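Local coordinates for 3-oxoacyl-[acyl-carrier protein] synthase (Thermus thermophilus, PDB 1UB7) that probably catalyses the first condensation of bacterial fatty acid synthesis, joining acetyl-CoA to malonyl-ACP to give 3-oxobutanoyl-ACP, at residues A[137-142]-A[155-160]; A[244-249]-A[279-284]. All coordinates share one frame; numbering follows the deposited sequence.

Interaction 1: A[137-142]-A[155-160]; sequences AEALSK and FGDGGG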
# COMPACT_ATOMS: atom_id res chain seq x y z
N ALA A 137 -1.32 0.47 11.96
CA ALA A 137 -2.08 -0.52 12.74
C ALA A 137 -1.75 -1.97 12.40
O ALA A 137 -1.77 -2.37 11.23
CB ALA A 137 -3.58 -0.27 12.55
N GLU A 138 -1.48 -2.75 13.45
CA GLU A 138 -1.10 -4.17 13.33
C GLU A 138 -1.74 -5.11 14.34
O GLU A 138 -1.76 -4.83 15.53
CB GLU A 138 0.41 -4.32 13.48
CG GLU A 138 1.21 -3.76 12.34
CD GLU A 138 1.36 -4.75 11.20
OE1 GLU A 138 0.37 -5.42 10.85
OE2 GLU A 138 2.48 -4.84 10.66
N ALA A 139 -2.25 -6.24 13.86
CA ALA A 139 -2.83 -7.26 14.73
C ALA A 139 -1.95 -8.50 14.51
O ALA A 139 -2.40 -9.49 13.93
CB ALA A 139 -4.27 -7.55 14.34
N LEU A 140 -0.71 -8.43 14.95
CA LEU A 140 0.22 -9.54 14.76
C LEU A 140 -0.22 -10.81 15.45
O LEU A 140 0.09 -11.90 14.99
CB LEU A 140 1.61 -9.13 15.22
CG LEU A 140 2.14 -8.03 14.28
CD1 LEU A 140 3.30 -7.28 14.93
CD2 LEU A 140 2.53 -8.68 12.95
N SER A 141 -0.97 -10.67 16.53
CA SER A 141 -1.44 -11.84 17.27
C SER A 141 -2.33 -12.72 16.41
O SER A 141 -2.79 -13.75 16.87
CB SER A 141 -2.20 -11.40 18.52
OG SER A 141 -3.42 -10.78 18.18
N LYS A 142 -2.56 -12.32 15.17
CA LYS A 142 -3.43 -13.10 14.30
C LYS A 142 -2.67 -13.96 13.30
O LYS A 142 -3.26 -14.84 12.67
CB LYS A 142 -4.39 -12.18 13.54
CG LYS A 142 -5.06 -11.11 14.39
CD LYS A 142 -6.15 -11.66 15.28
CE LYS A 142 -6.85 -10.52 16.01
NZ LYS A 142 -8.09 -10.96 16.71
N PHE A 155 6.00 -9.83 19.58
CA PHE A 155 5.00 -8.93 19.07
C PHE A 155 3.78 -8.61 19.93
O PHE A 155 3.26 -9.47 20.64
CB PHE A 155 4.57 -9.43 17.68
CG PHE A 155 5.74 -9.65 16.73
CD1 PHE A 155 6.56 -8.59 16.34
CD2 PHE A 155 6.03 -10.92 16.23
CE1 PHE A 155 7.65 -8.79 15.48
CE2 PHE A 155 7.12 -11.13 15.37
CZ PHE A 155 7.93 -10.06 15.00
N GLY A 156 3.37 -7.35 19.86
CA GLY A 156 2.20 -6.85 20.56
C GLY A 156 1.31 -6.14 19.55
O GLY A 156 1.80 -5.64 18.54
N ASP A 157 0.00 -6.10 19.81
CA ASP A 157 -0.97 -5.46 18.91
C ASP A 157 -1.15 -3.98 19.20
O ASP A 157 -0.99 -3.54 20.33
CB ASP A 157 -2.34 -6.15 19.02
CG ASP A 157 -2.30 -7.62 18.63
OD1 ASP A 157 -1.50 -7.99 17.74
OD2 ASP A 157 -3.08 -8.40 19.22
N GLY A 158 -1.50 -3.21 18.17
CA GLY A 158 -1.69 -1.79 18.38
C GLY A 158 -2.17 -0.98 17.18
O GLY A 158 -2.28 -1.48 16.06
N GLY A 159 -2.46 0.29 17.45
CA GLY A 159 -2.92 1.20 16.43
C GLY A 159 -2.55 2.63 16.77
O GLY A 159 -2.61 3.05 17.93
N GLY A 160 -2.12 3.38 15.76
CA GLY A 160 -1.75 4.76 15.98
C GLY A 160 -2.21 5.53 14.76
O GLY A 160 -2.44 4.96 13.70

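Interaction 2: A[244-249]-A[279-284]; sequences VPHQAN and TASIPL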
# COMPACT_ATOMS: atom_id res chain seq x y z
N VAL A 244 12.84 8.88 18.43
CA VAL A 244 11.78 7.91 18.58
C VAL A 244 12.01 6.82 17.56
O VAL A 244 11.76 6.99 16.36
CB VAL A 244 10.40 8.56 18.36
CG1 VAL A 244 9.30 7.64 18.88
CG2 VAL A 244 10.35 9.91 19.05
N PRO A 245 12.53 5.69 18.03
CA PRO A 245 12.82 4.55 17.16
C PRO A 245 11.72 3.50 17.17
O PRO A 245 10.86 3.50 18.04
CB PRO A 245 14.09 3.99 17.77
CG PRO A 245 13.78 4.12 19.25
CD PRO A 245 13.24 5.55 19.32
N HIS A 246 11.78 2.61 16.19
CA HIS A 246 10.84 1.51 16.12
C HIS A 246 11.07 0.77 17.44
O HIS A 246 12.21 0.59 17.86
CB HIS A 246 11.20 0.60 14.94
CG HIS A 246 10.37 -0.64 14.87
ND1 HIS A 246 10.80 -1.78 14.21
CD2 HIS A 246 9.14 -0.92 15.34
CE1 HIS A 246 9.87 -2.71 14.29
NE2 HIS A 246 8.85 -2.21 14.97
N GLN A 247 10.00 0.35 18.10
CA GLN A 247 10.13 -0.37 19.37
C GLN A 247 10.12 -1.87 19.12
O GLN A 247 9.13 -2.54 19.38
CB GLN A 247 8.99 -0.02 20.32
CG GLN A 247 8.87 1.46 20.62
CD GLN A 247 10.04 1.98 21.43
OE1 GLN A 247 10.23 1.60 22.58
NE2 GLN A 247 10.82 2.87 20.83
N ALA A 248 11.24 -2.40 18.62
CA ALA A 248 11.33 -3.82 18.34
C ALA A 248 12.13 -4.58 19.41
O ALA A 248 11.73 -5.65 19.86
CB ALA A 248 11.97 -4.04 16.98
N ASN A 249 13.25 -3.99 19.82
CA ASN A 249 14.12 -4.60 20.80
C ASN A 249 14.95 -3.56 21.55
O ASN A 249 15.58 -2.69 20.94
CB ASN A 249 15.03 -5.62 20.10
CG ASN A 249 16.10 -6.17 21.01
OD1 ASN A 249 17.11 -5.51 21.28
ND2 ASN A 249 15.89 -7.39 21.50
N THR A 279 4.06 -1.20 12.75
CA THR A 279 3.73 0.15 12.28
C THR A 279 3.13 1.08 13.34
O THR A 279 3.27 2.29 13.23
CB THR A 279 2.75 0.10 11.07
OG1 THR A 279 1.60 -0.69 11.41
CG2 THR A 279 3.44 -0.50 9.85
N ALA A 280 2.49 0.52 14.36
CA ALA A 280 1.89 1.34 15.42
C ALA A 280 2.91 1.79 16.45
O ALA A 280 2.65 2.67 17.27
CB ALA A 280 0.78 0.57 16.13
N SER A 281 4.09 1.19 16.38
CA SER A 281 5.16 1.44 17.33
C SER A 281 5.49 2.91 17.59
O SER A 281 5.42 3.39 18.73
CB SER A 281 6.40 0.70 16.85
OG SER A 281 7.34 0.57 17.88
N ILE A 282 5.87 3.62 16.54
CA ILE A 282 6.24 5.01 16.68
C ILE A 282 5.08 5.91 17.08
O ILE A 282 5.23 6.80 17.93
CB ILE A 282 6.93 5.47 15.39
CG1 ILE A 282 8.24 4.69 15.25
CG2 ILE A 282 7.14 6.97 15.41
CD1 ILE A 282 8.99 4.91 13.96
N PRO A 283 3.89 5.72 16.47
CA PRO A 283 2.83 6.63 16.93
C PRO A 283 2.46 6.39 18.41
O PRO A 283 2.13 7.34 19.12
CB PRO A 283 1.68 6.38 15.94
CG PRO A 283 2.03 5.03 15.30
CD PRO A 283 3.53 5.08 15.19
N LEU A 284 2.52 5.14 18.87
CA LEU A 284 2.24 4.82 20.28
C LEU A 284 3.23 5.55 21.18
O LEU A 284 2.85 6.07 22.23
CB LEU A 284 2.36 3.31 20.53
CG LEU A 284 1.14 2.47 20.17
CD1 LEU A 284 1.48 1.01 20.20
CD2 LEU A 284 -0.01 2.78 21.16

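Interaction 1: A[137-142]-A[155-160]
Asp157 holds Ser141, in the turn after strand 131-138, through both of its carboxylate oxygens. With CG beside the backbone N (chi1 -61°), the carboxylate receives two hydrogen bonds: Ser141 N gives a nearly straight one (171°) of 3.0 Å to Asp157 OD1, and Ser141 OG gives one of 2.6 Å to Asp157 OD2. Both oxygens use syn lone pairs, a two-pronged grip that fixes the group's rotation. Asp157 OD2 also accepts from Ala44 N, which would favour the charged form.

Glu138 and Gly158 form an antiparallel hydrogen-bonded pair, Glu138 N to Gly158 O at 3.0 Å and Gly158 N to Glu138 O at 3.1 Å. At the non-hydrogen-bonded pair beside it, Ala137 CA and Gly159 CA close to 4.2 Å, with no side chain on the glycine to meet Ala137 CB. Leu140 CD1 lies 3.7 Å from Phe155 CB, beside the root of the ring, which it meets obliquely.

Beyond the Asp157-Ser141 bonds the chain passes toward solvent; Ser141 itself is partly exposed, and Lys142 packs on Val193 of the second subunit. Inside, strand 158-165 runs between 131-138 and 3-10 in a mixed sheet of the thiolase-like fold, with helix 50-64 packed against Ala137 and Ala139.

Interaction 2: A[244-249]-A[279-284]
A chi1 of -163° turns Ser281 OG away from its own backbone N, carrying the hydroxyl from the first turn of helix 281-292 to Gln247 N. His246 has an extended first torsion (chi1 174°), and this together with the turn of the ring about chi2 (-157°) presents the CD2 edge to the same serine. Gln247 N donates a hydrogen bond to Ser281 OG at 2.7 Å. The hydroxyl also lies beside Gln247 CB, 3.0 Å away, so the packing is tight.

The imidazole meets Ser281 edge-on: Ser281 CB sits in the ring plane, 3.5 Å from His246 CD2. One face of the ring carries Ala248 CB, displaced toward the rim, and NE2 bonds to Asn276 OD1.

Gln247 folds back at chi2, and its NE2 gives a 2.9 Å bond to Pro245 O from above the carbonyl plane. NE2 also donates to Ala268 O, and OE1 accepts from the backbone N atoms of Asn270 and Val271, so the amide ties this loop to residues 268-271. One residue further along the helix, Ile282 CG2 makes the apolar contact, 4.1 Å from Val244 CG1, while its CG1 lies against the backbone carbonyl of Pro245.

Strand 242-245 thus ends against the buried start of helix 281-292, and the predicted ACP-binding region begins at Gln247. His246, directly after the strand, is predicted to form, with Asn276 and Cys110, the Cys-His-Asn triad characteristic of FabH enzymes in the thiolase-like superfamily.

Interactions 1 and 2 lie with their centres about 11 Å apart and meet through residues 279-280. Ala280 CB packs 3.5 Å from Gly159 N, against the strand of interaction 1, and Thr279 OG1 comes within 3.2 Å of Glu138 CG. The 3-10 lead-in to the helix, Thr279 and Ala280, therefore rests on the strand pair 137-138/158-159, while Ser281, the next residue, holds the His246 loop. The two contacts also converge on the predicted active site: interaction 2 holds His246, and interaction 1 reaches the site through Phe155, whose side chain is about 4 Å from that of Asn276 and about 7 Å from that of His246.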